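Ethanolamine utilization protein EutN/carboxysome structural protein Ccml (Halothece sp., PDB 6OWG) probably forms pentamers that close the vertices of a carboxysome or related microcompartment shell, as its CcmL relatives do. Local coordinates at residues L24-F29 and P38-A43; Q2-C7 and V55-G60; P17-V22 and R72-M77; A43-G48 and A76-I81. All coordinates share one frame; numbering follows the deposited sequence.

Contact 1 of 4, residues L24-F29 and P38-A43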
loop_
_atom_site.group_PDB
_atom_site.type_symbol
_atom_site.label_atom_id
_atom_site.label_comp_id
_atom_site.label_asym_id
_atom_site.label_seq_id
_atom_site.Cartn_x
_atom_site.Cartn_y
_atom_site.Cartn_z
ATOM N N LEU D 24 60.046 -0.868 86.611
ATOM C CA LEU D 24 60.846 0.287 86.988
ATOM C C LEU D 24 62.038 -0.157 87.817
ATOM O O LEU D 24 61.871 -0.733 88.896
ATOM C CB LEU D 24 60.007 1.294 87.772
ATOM C CG LEU D 24 58.699 1.697 87.099
ATOM C CD1 LEU D 24 57.745 2.282 88.111
ATOM C CD2 LEU D 24 58.972 2.678 85.988
ATOM N N LEU D 25 63.234 0.119 87.318
ATOM C CA LEU D 25 64.474 -0.242 87.982
ATOM C C LEU D 25 65.173 1.001 88.507
ATOM O O LEU D 25 65.294 2.012 87.818
ATOM C CB LEU D 25 65.404 -0.991 87.025
ATOM C CG LEU D 25 65.093 -2.447 86.705
ATOM C CD1 LEU D 25 66.236 -3.023 85.918
ATOM C CD2 LEU D 25 64.880 -3.229 87.980
ATOM N N LEU D 26 65.650 0.908 89.741
ATOM C CA LEU D 26 66.482 1.943 90.342
ATOM C C LEU D 26 67.924 1.656 89.947
ATOM O O LEU D 26 68.510 0.666 90.395
ATOM C CB LEU D 26 66.317 1.972 91.857
ATOM C CG LEU D 26 67.006 3.139 92.556
ATOM C CD1 LEU D 26 66.140 4.373 92.478
ATOM C CD2 LEU D 26 67.316 2.784 93.991
ATOM N N LEU D 27 68.492 2.507 89.102
ATOM C CA LEU D 27 69.835 2.318 88.579
ATOM C C LEU D 27 70.739 3.433 89.070
ATOM O O LEU D 27 70.445 4.606 88.847
ATOM C CB LEU D 27 69.839 2.312 87.053
ATOM C CG LEU D 27 68.722 1.622 86.289
ATOM C CD1 LEU D 27 68.760 2.108 84.876
ATOM C CD2 LEU D 27 68.911 0.131 86.333
ATOM N N GLN D 28 71.841 3.068 89.713
ATOM C CA GLN D 28 72.875 4.026 90.073
ATOM C C GLN D 28 73.901 4.096 88.952
ATOM O O GLN D 28 74.327 3.062 88.431
ATOM C CB GLN D 28 73.558 3.645 91.384
ATOM C CG GLN D 28 74.405 4.752 91.968
ATOM C CD GLN D 28 75.109 4.333 93.233
ATOM O OE1 GLN D 28 74.922 3.222 93.722
ATOM N NE2 GLN D 28 75.932 5.222 93.773
ATOM N N PHE D 29 74.293 5.310 88.589
ATOM C CA PHE D 29 75.246 5.491 87.507
ATOM C C PHE D 29 76.655 5.143 87.964
ATOM O O PHE D 29 77.047 5.421 89.099
ATOM C CB PHE D 29 75.197 6.924 86.991
ATOM C CG PHE D 29 73.949 7.243 86.236
ATOM C CD1 PHE D 29 73.632 6.551 85.084
ATOM C CD2 PHE D 29 73.086 8.226 86.679
ATOM C CE1 PHE D 29 72.478 6.840 84.390
ATOM C CE2 PHE D 29 71.932 8.517 85.983
ATOM C CZ PHE D 29 71.631 7.822 84.838
ATOM N N PRO D 38 77.468 9.296 92.608
ATOM C CA PRO D 38 76.306 9.696 93.426
ATOM C C PRO D 38 75.184 10.304 92.588
ATOM O O PRO D 38 74.775 11.451 92.778
ATOM C CB PRO D 38 76.928 10.702 94.401
ATOM C CG PRO D 38 78.012 11.330 93.615
ATOM C CD PRO D 38 78.596 10.231 92.775
ATOM N N LYS D 39 74.679 9.522 91.641
ATOM C CA LYS D 39 73.627 9.940 90.730
ATOM C C LYS D 39 72.882 8.694 90.289
ATOM O O LYS D 39 73.503 7.680 89.963
ATOM C CB LYS D 39 74.191 10.686 89.517
ATOM C CG LYS D 39 73.124 11.276 88.618
ATOM C CD LYS D 39 73.716 11.919 87.381
ATOM C CE LYS D 39 72.620 12.472 86.483
ATOM N NZ LYS D 39 73.165 13.255 85.342
ATOM N N TYR D 40 71.560 8.766 90.293
ATOM C CA TYR D 40 70.720 7.618 90.012
ATOM C C TYR D 40 69.713 7.951 88.922
ATOM O O TYR D 40 69.646 9.076 88.424
ATOM C CB TYR D 40 69.980 7.140 91.268
ATOM C CG TYR D 40 68.809 8.013 91.638
ATOM C CD1 TYR D 40 69.015 9.269 92.184
ATOM C CD2 TYR D 40 67.497 7.584 91.445
ATOM C CE1 TYR D 40 67.970 10.073 92.508
ATOM C CE2 TYR D 40 66.432 8.391 91.774
ATOM C CZ TYR D 40 66.680 9.634 92.309
ATOM O OH TYR D 40 65.644 10.465 92.657
ATOM N N GLU D 41 68.930 6.942 88.562
ATOM C CA GLU D 41 67.837 7.076 87.616
ATOM C C GLU D 41 66.832 5.972 87.898
ATOM O O GLU D 41 67.180 4.925 88.444
ATOM C CB GLU D 41 68.336 6.994 86.164
ATOM C CG GLU D 41 67.424 7.624 85.123
ATOM C CD GLU D 41 67.522 9.139 85.077
ATOM O OE1 GLU D 41 68.628 9.678 85.293
ATOM O OE2 GLU D 41 66.487 9.793 84.820
ATOM N N VAL D 42 65.578 6.223 87.547
ATOM C CA VAL D 42 64.555 5.190 87.495
ATOM C C VAL D 42 64.185 5.013 86.033
ATOM O O VAL D 42 63.755 5.968 85.376
ATOM C CB VAL D 42 63.329 5.543 88.351
ATOM C CG1 VAL D 42 62.269 4.468 88.215
ATOM C CG2 VAL D 42 63.731 5.712 89.806
ATOM N N ALA D 43 64.371 3.805 85.514
ATOM C CA ALA D 43 64.217 3.553 84.093
ATOM C C ALA D 43 63.308 2.362 83.852
ATOM O O ALA D 43 63.216 1.451 84.677
ATOM C CB ALA D 43 65.565 3.301 83.424
#
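F29 turns the CD2 edge of its ring to the aliphatic chain of K39, crossing it obliquely, its CD2 lying 3.6 Å from K39 CG, while the outer end of the ring, at CZ, meets CB of E41 at 3.6 Å. The ring thus fills the hollow between these two chains, and E41 OE1 comes in at the ring edge, with carboxylate and ring planes 53° apart. A lysine suits this exposed spot: its extended methylenes pack while NZ is carried outward. The strands 24-29 and 39-43 are antiparallel neighbours in the sheet that rolls up into the OB-fold barrel, twisted to 152° and joined by five backbone hydrogen bonds, such as L25 N to A43 O at 3.0 Å. On the barrel's inner side, L27 pushes CD1 into the shallow hollow left by the small A43, 3.7 Å from its CB; A4, V55 and V78 surround the same leucine. On the outer side L26, with CG anti to N (chi1 -172°), wedges CD1 between Y40 CD2 at 3.6 Å and V42 CG2 at 3.8 Å. Another copy of the protein packs on this face, where Y40 OH makes a weak hydrogen bond to M3 N of that second subunit.

Contact 2 of 4, residues Q2-C7 and V55-G60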
loop_
_atom_site.group_PDB
_atom_site.type_symbol
_atom_site.label_atom_id
_atom_site.label_comp_id
_atom_site.label_asym_id
_atom_site.label_seq_id
_atom_site.Cartn_x
_atom_site.Cartn_y
_atom_site.Cartn_z
ATOM N N GLN D 2 74.156 5.998 79.118
ATOM C CA GLN D 2 75.009 5.979 80.290
ATOM C C GLN D 2 75.113 4.552 80.795
ATOM O O GLN D 2 74.194 3.751 80.621
ATOM C CB GLN D 2 74.467 6.877 81.401
ATOM C CG GLN D 2 74.608 8.356 81.132
ATOM C CD GLN D 2 76.005 8.853 81.395
ATOM O OE1 GLN D 2 76.651 9.419 80.517
ATOM N NE2 GLN D 2 76.486 8.641 82.611
ATOM N N MET D 3 76.242 4.236 81.412
ATOM C CA MET D 3 76.402 2.962 82.090
ATOM C C MET D 3 75.867 3.087 83.505
ATOM O O MET D 3 76.186 4.038 84.222
ATOM C CB MET D 3 77.867 2.533 82.115
ATOM C CG MET D 3 78.456 2.271 80.750
ATOM S SD MET D 3 80.004 1.367 80.831
ATOM C CE MET D 3 80.952 2.417 81.919
ATOM N N ALA D 4 75.036 2.131 83.899
ATOM C CA ALA D 4 74.427 2.154 85.213
ATOM C C ALA D 4 74.409 0.746 85.781
ATOM O O ALA D 4 74.423 -0.244 85.049
ATOM C CB ALA D 4 73.011 2.734 85.165
ATOM N N LYS D 5 74.390 0.671 87.105
ATOM C CA LYS D 5 74.280 -0.584 87.830
ATOM C C LYS D 5 72.891 -0.687 88.440
ATOM O O LYS D 5 72.399 0.271 89.038
ATOM C CB LYS D 5 75.346 -0.672 88.922
ATOM C CG LYS D 5 75.463 -2.023 89.579
ATOM C CD LYS D 5 76.334 -1.943 90.815
ATOM C CE LYS D 5 76.390 -3.274 91.542
ATOM N NZ LYS D 5 77.043 -4.327 90.720
ATOM N N VAL D 6 72.258 -1.849 88.281
ATOM C CA VAL D 6 70.917 -2.081 88.814
ATOM C C VAL D 6 71.043 -2.220 90.328
ATOM O O VAL D 6 71.587 -3.204 90.828
ATOM C CB VAL D 6 70.256 -3.311 88.194
ATOM C CG1 VAL D 6 68.809 -3.403 88.632
ATOM C CG2 VAL D 6 70.364 -3.280 86.685
ATOM N N CYS D 7 70.537 -1.233 91.064
ATOM C CA CYS D 7 70.627 -1.283 92.517
ATOM C C CYS D 7 69.308 -1.684 93.159
ATOM O O CYS D 7 69.286 -2.099 94.321
ATOM C CB CYS D 7 71.107 0.058 93.067
ATOM S SG CYS D 7 72.861 0.364 92.769
ATOM N N VAL D 55 74.032 -2.073 83.022
ATOM C CA VAL D 55 73.103 -1.808 81.935
ATOM C C VAL D 55 73.483 -0.505 81.250
ATOM O O VAL D 55 74.150 0.358 81.823
ATOM C CB VAL D 55 71.635 -1.750 82.417
ATOM C CG1 VAL D 55 71.161 -3.119 82.857
ATOM C CG2 VAL D 55 71.468 -0.737 83.534
ATOM N N LEU D 56 73.060 -0.383 79.998
ATOM C CA LEU D 56 73.070 0.887 79.289
ATOM C C LEU D 56 71.671 1.475 79.351
ATOM O O LEU D 56 70.701 0.825 78.951
ATOM C CB LEU D 56 73.510 0.726 77.836
ATOM C CG LEU D 56 74.991 0.502 77.554
ATOM C CD1 LEU D 56 75.192 0.388 76.067
ATOM C CD2 LEU D 56 75.829 1.627 78.124
ATOM N N VAL D 57 71.569 2.697 79.852
ATOM C CA VAL D 57 70.302 3.398 79.980
ATOM C C VAL D 57 70.368 4.679 79.156
ATOM O O VAL D 57 71.372 5.397 79.180
ATOM C CB VAL D 57 69.959 3.652 81.470
ATOM C CG1 VAL D 57 71.090 4.348 82.202
ATOM C CG2 VAL D 57 68.673 4.441 81.617
ATOM N N ASN D 58 69.326 4.929 78.371
ATOM C CA ASN D 58 69.258 6.158 77.606
ATOM C C ASN D 58 68.415 7.185 78.358
ATOM O O ASN D 58 67.861 6.912 79.424
ATOM C CB ASN D 58 68.750 5.889 76.181
ATOM C CG ASN D 58 67.367 5.248 76.131
ATOM O OD1 ASN D 58 66.702 5.050 77.140
ATOM N ND2 ASN D 58 66.932 4.925 74.928
ATOM N N ARG D 59 68.308 8.380 77.791
ATOM C CA ARG D 59 67.589 9.466 78.428
ATOM C C ARG D 59 66.724 10.148 77.383
ATOM O O ARG D 59 67.046 10.151 76.194
ATOM C CB ARG D 59 68.555 10.465 79.074
ATOM C CG ARG D 59 67.978 11.221 80.247
ATOM C CD ARG D 59 69.037 12.049 80.949
ATOM N NE ARG D 59 69.463 13.187 80.141
ATOM C CZ ARG D 59 70.254 14.160 80.581
ATOM N NH1 ARG D 59 70.699 14.141 81.828
ATOM N NH2 ARG D 59 70.593 15.156 79.775
ATOM N N GLY D 60 65.610 10.708 77.836
ATOM C CA GLY D 60 64.806 11.556 76.983
ATOM C C GLY D 60 63.835 10.823 76.088
ATOM O O GLY D 60 63.267 9.800 76.473
#
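L56 and M3 form a non-hydrogen-bonded pair of the antiparallel strands 2-7 and 55-59, and their side chains lie side by side, pointing the same way. Followed outward, the leucine begins with CB, which passes 4.2 Å from Q2 O. With CG set beside the backbone N (chi1 -75°), the branch beyond it divides the work: CD1 continues the extended line of the chain, and CD2 turns to the partner strand, meeting Q2 O at 3.7 Å and M3 CG at 3.8 Å. I82 packs on both residues, and L24 of the third subunit, another copy of the protein, rests on the leucine as well. Beneath, on the other face, A4 stands at the hydrogen-bonded pair with V55. Its methyl touches V57 CG1 at 3.9 Å, and its small size leaves space in the barrel core for L27. Two residues on, V6 crosses V55 at about a right angle, CG2 to CG1 3.9 Å apart. Four backbone bonds hold the frame, among them Q2 N to V57 O at 2.8 Å and V55 N to A4 O, also 2.8 Å; the last is nearly straight, 174° at the hydrogen. Since side chain meets side chain only through apolar groups, the direction and register of these two OB-barrel strands are set mainly by the main chain, whose polar groups are satisfied in pairs inside a buried region while the aliphatic groups supply shape.

Contact 3 of 4, residues P17-V22 and R72-M77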
loop_
_atom_site.group_PDB
_atom_site.type_symbol
_atom_site.label_atom_id
_atom_site.label_comp_id
_atom_site.label_asym_id
_atom_site.label_seq_id
_atom_site.Cartn_x
_atom_site.Cartn_y
_atom_site.Cartn_z
ATOM N N PRO D 17 47.617 5.316 83.842
ATOM C CA PRO D 17 47.249 4.051 83.180
ATOM C C PRO D 17 48.216 3.627 82.091
ATOM O O PRO D 17 48.327 2.431 81.799
ATOM C CB PRO D 17 45.858 4.352 82.607
ATOM C CG PRO D 17 45.339 5.467 83.439
ATOM C CD PRO D 17 46.527 6.303 83.775
ATOM N N SER D 18 48.930 4.577 81.489
ATOM C CA SER D 18 49.936 4.242 80.490
ATOM C C SER D 18 51.242 3.779 81.123
ATOM O O SER D 18 52.147 3.331 80.411
ATOM C CB SER D 18 50.164 5.444 79.583
ATOM O OG SER D 18 50.539 6.566 80.352
ATOM N N MET D 19 51.367 3.886 82.446
ATOM C CA MET D 19 52.526 3.356 83.151
ATOM C C MET D 19 52.315 1.930 83.642
ATOM O O MET D 19 53.137 1.433 84.416
ATOM C CB MET D 19 52.874 4.260 84.332
ATOM C CG MET D 19 53.492 5.585 83.935
ATOM S SD MET D 19 55.077 5.390 83.105
ATOM C CE MET D 19 56.051 4.676 84.426
ATOM N N THR D 20 51.241 1.269 83.216
ATOM C CA THR D 20 50.933 -0.069 83.698
ATOM C C THR D 20 51.701 -1.114 82.897
ATOM O O THR D 20 51.710 -1.094 81.663
ATOM C CB THR D 20 49.429 -0.326 83.602
ATOM O OG1 THR D 20 48.726 0.685 84.334
ATOM C CG2 THR D 20 49.067 -1.684 84.181
ATOM N N GLY D 21 52.352 -2.032 83.608
ATOM C CA GLY D 21 53.176 -3.039 82.984
ATOM C C GLY D 21 54.613 -2.632 82.770
ATOM O O GLY D 21 55.415 -3.460 82.320
ATOM N N VAL D 22 54.965 -1.390 83.084
ATOM C CA VAL D 22 56.322 -0.884 82.938
ATOM C C VAL D 22 57.102 -1.270 84.185
ATOM O O VAL D 22 56.745 -0.873 85.300
ATOM C CB VAL D 22 56.329 0.637 82.726
ATOM C CG1 VAL D 22 57.738 1.171 82.777
ATOM C CG2 VAL D 22 55.674 0.989 81.405
ATOM N N ARG D 72 53.968 6.353 76.107
ATOM C CA ARG D 72 54.198 6.189 77.530
ATOM C C ARG D 72 55.078 7.313 78.057
ATOM O O ARG D 72 56.048 7.699 77.404
ATOM C CB ARG D 72 54.866 4.847 77.817
ATOM C CG ARG D 72 54.031 3.651 77.438
ATOM C CD ARG D 72 54.610 2.387 78.030
ATOM N NE ARG D 72 53.888 1.200 77.589
ATOM C CZ ARG D 72 52.892 0.641 78.263
ATOM N NH1 ARG D 72 52.289 -0.437 77.786
ATOM N NH2 ARG D 72 52.497 1.161 79.414
ATOM N N PRO D 73 54.773 7.854 79.230
ATOM C CA PRO D 73 55.552 8.977 79.784
ATOM C C PRO D 73 56.858 8.525 80.425
ATOM O O PRO D 73 57.063 8.576 81.640
ATOM C CB PRO D 73 54.571 9.577 80.794
ATOM C CG PRO D 73 53.777 8.424 81.255
ATOM C CD PRO D 73 53.626 7.511 80.083
ATOM N N LEU D 74 57.786 8.080 79.584
ATOM C CA LEU D 74 59.064 7.537 80.022
ATOM C C LEU D 74 60.190 8.393 79.468
ATOM O O LEU D 74 60.174 8.753 78.286
ATOM C CB LEU D 74 59.225 6.090 79.558
ATOM C CG LEU D 74 58.181 5.104 80.074
ATOM C CD1 LEU D 74 58.208 3.848 79.251
ATOM C CD2 LEU D 74 58.443 4.783 81.522
ATOM N N ASP D 75 61.162 8.718 80.317
ATOM C CA ASP D 75 62.331 9.480 79.896
ATOM C C ASP D 75 63.634 8.745 80.174
ATOM O O ASP D 75 64.705 9.352 80.092
ATOM C CB ASP D 75 62.347 10.858 80.566
ATOM C CG ASP D 75 62.523 10.776 82.065
ATOM O OD1 ASP D 75 62.046 9.797 82.661
ATOM O OD2 ASP D 75 63.134 11.691 82.652
ATOM N N ALA D 76 63.568 7.458 80.502
ATOM C CA ALA D 76 64.746 6.645 80.751
ATOM C C ALA D 76 64.372 5.194 80.508
ATOM O O ALA D 76 63.261 4.777 80.835
ATOM C CB ALA D 76 65.274 6.834 82.174
ATOM N N MET D 77 65.301 4.436 79.933
ATOM C CA MET D 77 65.018 3.065 79.535
ATOM C C MET D 77 66.320 2.292 79.434
ATOM O O MET D 77 67.272 2.767 78.815
ATOM C CB MET D 77 64.280 3.031 78.196
ATOM C CG MET D 77 64.071 1.651 77.632
ATOM S SD MET D 77 62.818 1.625 76.351
ATOM C CE MET D 77 63.770 2.163 74.944
#
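R72 directs NH2 to both the S18 and T20 carbonyls. S18 O lies at the edge of the guanidinium, near its plane, where a hydrogen bond is indicated although its modelled length is too short to trust; T20 O receives a weak one at 3.3 Å. The stem slides past V22 in the opposite direction, its CD 3.8 Å from V22 CG2. Below, M19 is bent at both chi2 (-63°) and chi3 (-64°), which folds SD back to 3.8 Å from P73 CG and CE to the same distance from L74 CD2. The flexible thioether can follow such an uneven surface. V22 CG1 and L74 CD2 meet tip to tip at 3.9 Å. A leucine in place of R72 would probably leave the carbonyls of S18 and T20 without this shared donor and the loop less firmly tied. One shell out, NE of the arginine is held by Y68 O, while T20 OG1 bonds back to P17 O at 3.1 Å. The proline ring of P73 restricts the chain at the centre of an inverse gamma turn, closed by L74 N to R72 O at 2.8 Å. On the opposing loop, M19 to V22 make a type II beta turn, with G21 at the third position, where this turn commonly places glycine.

Contact 4 of 4, residues A43-G48 and A76-I81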
loop_
_atom_site.group_PDB
_atom_site.type_symbol
_atom_site.label_atom_id
_atom_site.label_comp_id
_atom_site.label_asym_id
_atom_site.label_seq_id
_atom_site.Cartn_x
_atom_site.Cartn_y
_atom_site.Cartn_z
ATOM N N ALA D 43 64.371 3.805 85.514
ATOM C CA ALA D 43 64.217 3.553 84.093
ATOM C C ALA D 43 63.308 2.362 83.852
ATOM O O ALA D 43 63.216 1.451 84.677
ATOM C CB ALA D 43 65.565 3.301 83.424
ATOM N N ALA D 44 62.630 2.390 82.710
ATOM C CA ALA D 44 61.915 1.226 82.220
ATOM C C ALA D 44 62.905 0.151 81.793
ATOM O O ALA D 44 64.019 0.439 81.355
ATOM C CB ALA D 44 61.016 1.606 81.048
ATOM N N ASP D 45 62.489 -1.107 81.924
ATOM C CA ASP D 45 63.363 -2.254 81.690
ATOM C C ASP D 45 62.687 -3.241 80.745
ATOM O O ASP D 45 62.055 -4.209 81.192
ATOM C CB ASP D 45 63.730 -2.923 83.010
ATOM C CG ASP D 45 64.776 -3.992 82.846
ATOM O OD1 ASP D 45 65.956 -3.639 82.663
ATOM O OD2 ASP D 45 64.424 -5.185 82.909
ATOM N N PRO D 46 62.795 -3.030 79.430
ATOM C CA PRO D 46 62.306 -4.053 78.495
ATOM C C PRO D 46 63.262 -5.221 78.357
ATOM O O PRO D 46 62.815 -6.361 78.191
ATOM C CB PRO D 46 62.166 -3.288 77.171
ATOM C CG PRO D 46 62.419 -1.853 77.500
ATOM C CD PRO D 46 63.262 -1.835 78.717
ATOM N N VAL D 47 64.563 -4.964 78.407
ATOM C CA VAL D 47 65.585 -6.000 78.401
ATOM C C VAL D 47 65.751 -6.452 79.842
ATOM O O VAL D 47 66.223 -5.675 80.677
ATOM C CB VAL D 47 66.910 -5.467 77.836
ATOM C CG1 VAL D 47 67.960 -6.553 77.823
ATOM C CG2 VAL D 47 66.703 -4.883 76.458
ATOM N N GLY D 48 65.378 -7.699 80.129
ATOM C CA GLY D 48 65.185 -8.136 81.505
ATOM C C GLY D 48 66.477 -8.171 82.300
ATOM O O GLY D 48 67.315 -9.063 82.097
ATOM N N ALA D 76 63.568 7.458 80.502
ATOM C CA ALA D 76 64.746 6.645 80.751
ATOM C C ALA D 76 64.372 5.194 80.508
ATOM O O ALA D 76 63.261 4.777 80.835
ATOM C CB ALA D 76 65.274 6.834 82.174
ATOM N N MET D 77 65.301 4.436 79.933
ATOM C CA MET D 77 65.018 3.065 79.535
ATOM C C MET D 77 66.320 2.292 79.434
ATOM O O MET D 77 67.272 2.767 78.815
ATOM C CB MET D 77 64.280 3.031 78.196
ATOM C CG MET D 77 64.071 1.651 77.632
ATOM S SD MET D 77 62.818 1.625 76.351
ATOM C CE MET D 77 63.770 2.163 74.944
ATOM N N VAL D 78 66.358 1.106 80.036
ATOM C CA VAL D 78 67.472 0.192 79.820
ATOM C C VAL D 78 67.385 -0.348 78.399
ATOM O O VAL D 78 66.402 -0.993 78.024
ATOM C CB VAL D 78 67.457 -0.944 80.850
ATOM C CG1 VAL D 78 68.433 -2.031 80.456
ATOM C CG2 VAL D 78 67.775 -0.411 82.228
ATOM N N VAL D 79 68.410 -0.071 77.595
ATOM C CA VAL D 79 68.427 -0.531 76.213
ATOM C C VAL D 79 69.295 -1.766 76.018
ATOM O O VAL D 79 69.094 -2.500 75.040
ATOM C CB VAL D 79 68.884 0.591 75.258
ATOM C CG1 VAL D 79 67.869 1.695 75.244
ATOM C CG2 VAL D 79 70.242 1.128 75.661
ATOM N N ALA D 80 70.236 -2.026 76.918
ATOM C CA ALA D 80 71.158 -3.134 76.761
ATOM C C ALA D 80 71.657 -3.549 78.130
ATOM O O ALA D 80 71.830 -2.717 79.019
ATOM C CB ALA D 80 72.342 -2.758 75.865
ATOM N N ILE D 81 71.870 -4.847 78.291
ATOM C CA ILE D 81 72.644 -5.383 79.400
ATOM C C ILE D 81 74.090 -5.450 78.942
ATOM O O ILE D 81 74.385 -6.023 77.887
ATOM C CB ILE D 81 72.131 -6.766 79.832
ATOM C CG1 ILE D 81 70.717 -6.659 80.397
ATOM C CG2 ILE D 81 73.054 -7.379 80.861
ATOM C CD1 ILE D 81 70.044 -7.989 80.558
#
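Strands 39-44 and 76-81, the two edges of the five-stranded sheet, meet here through a single bridge, their segments running the same way, as in the closure of an OB-fold barrel. A44 bridges to M77 by donating its N-H to A76 O (N to O 3.1 Å) and taking V78 N on its own O at 2.8 Å. The two bonds differ: the first donor sits above the carbonyl plane, 41° out of it, whereas the second lies nearly along the C=O axis. Alanines suit this tight seam, A43 CB lying 3.8 Å from A76 CB. Past the bridge the strand ends and the chain bends at P46, whose ring crosses M77 at about a right angle, CG to SD 3.7 Å, with CD against M77 CG, also 3.7 Å. An alanine at P46 would probably open a gap beside the M77 thioether and free the main chain to turn where the ring now restrains it. D45 lies alongside V78, but its charge is directed elsewhere: OD2 makes a salt bridge with K23 NZ and accepts a hydrogen bond from A49 N. Farther on, V79 and A80 both face L56 in a classic beta bulge, and A80 and I81 pair with a strand of the third subunit, carrying the sheet across the interface. There V47, whose branched CB offers two methyls, puts CG2 3.7 Å from V79 O and CG1 3.7 Å from I81 CD1.

Contacts 1, 2 and 4 are buried parts of one barrel, whereas the centre of contact 3 lies about 13 Å from the centre of the chain and this contact is only partly buried. Contacts 1 and 2 are antiparallel pairings built on regular backbone bonds; they adjoin through strands 24-30 and 2-11, where Q28 O meets K5 N at 2.7 Å. Contact 4 shares A43 with contact 1 and reaches contact 2 through L56, and its short seam joins the two edge strands of the same sheet. Contact 3 shares A76 and M77 with contact 4 but joins loops through arginine hydrogen bonds to carbonyls and apolar packing of M19 and V22 on P73 and L74. All four also touch neighbouring subunits.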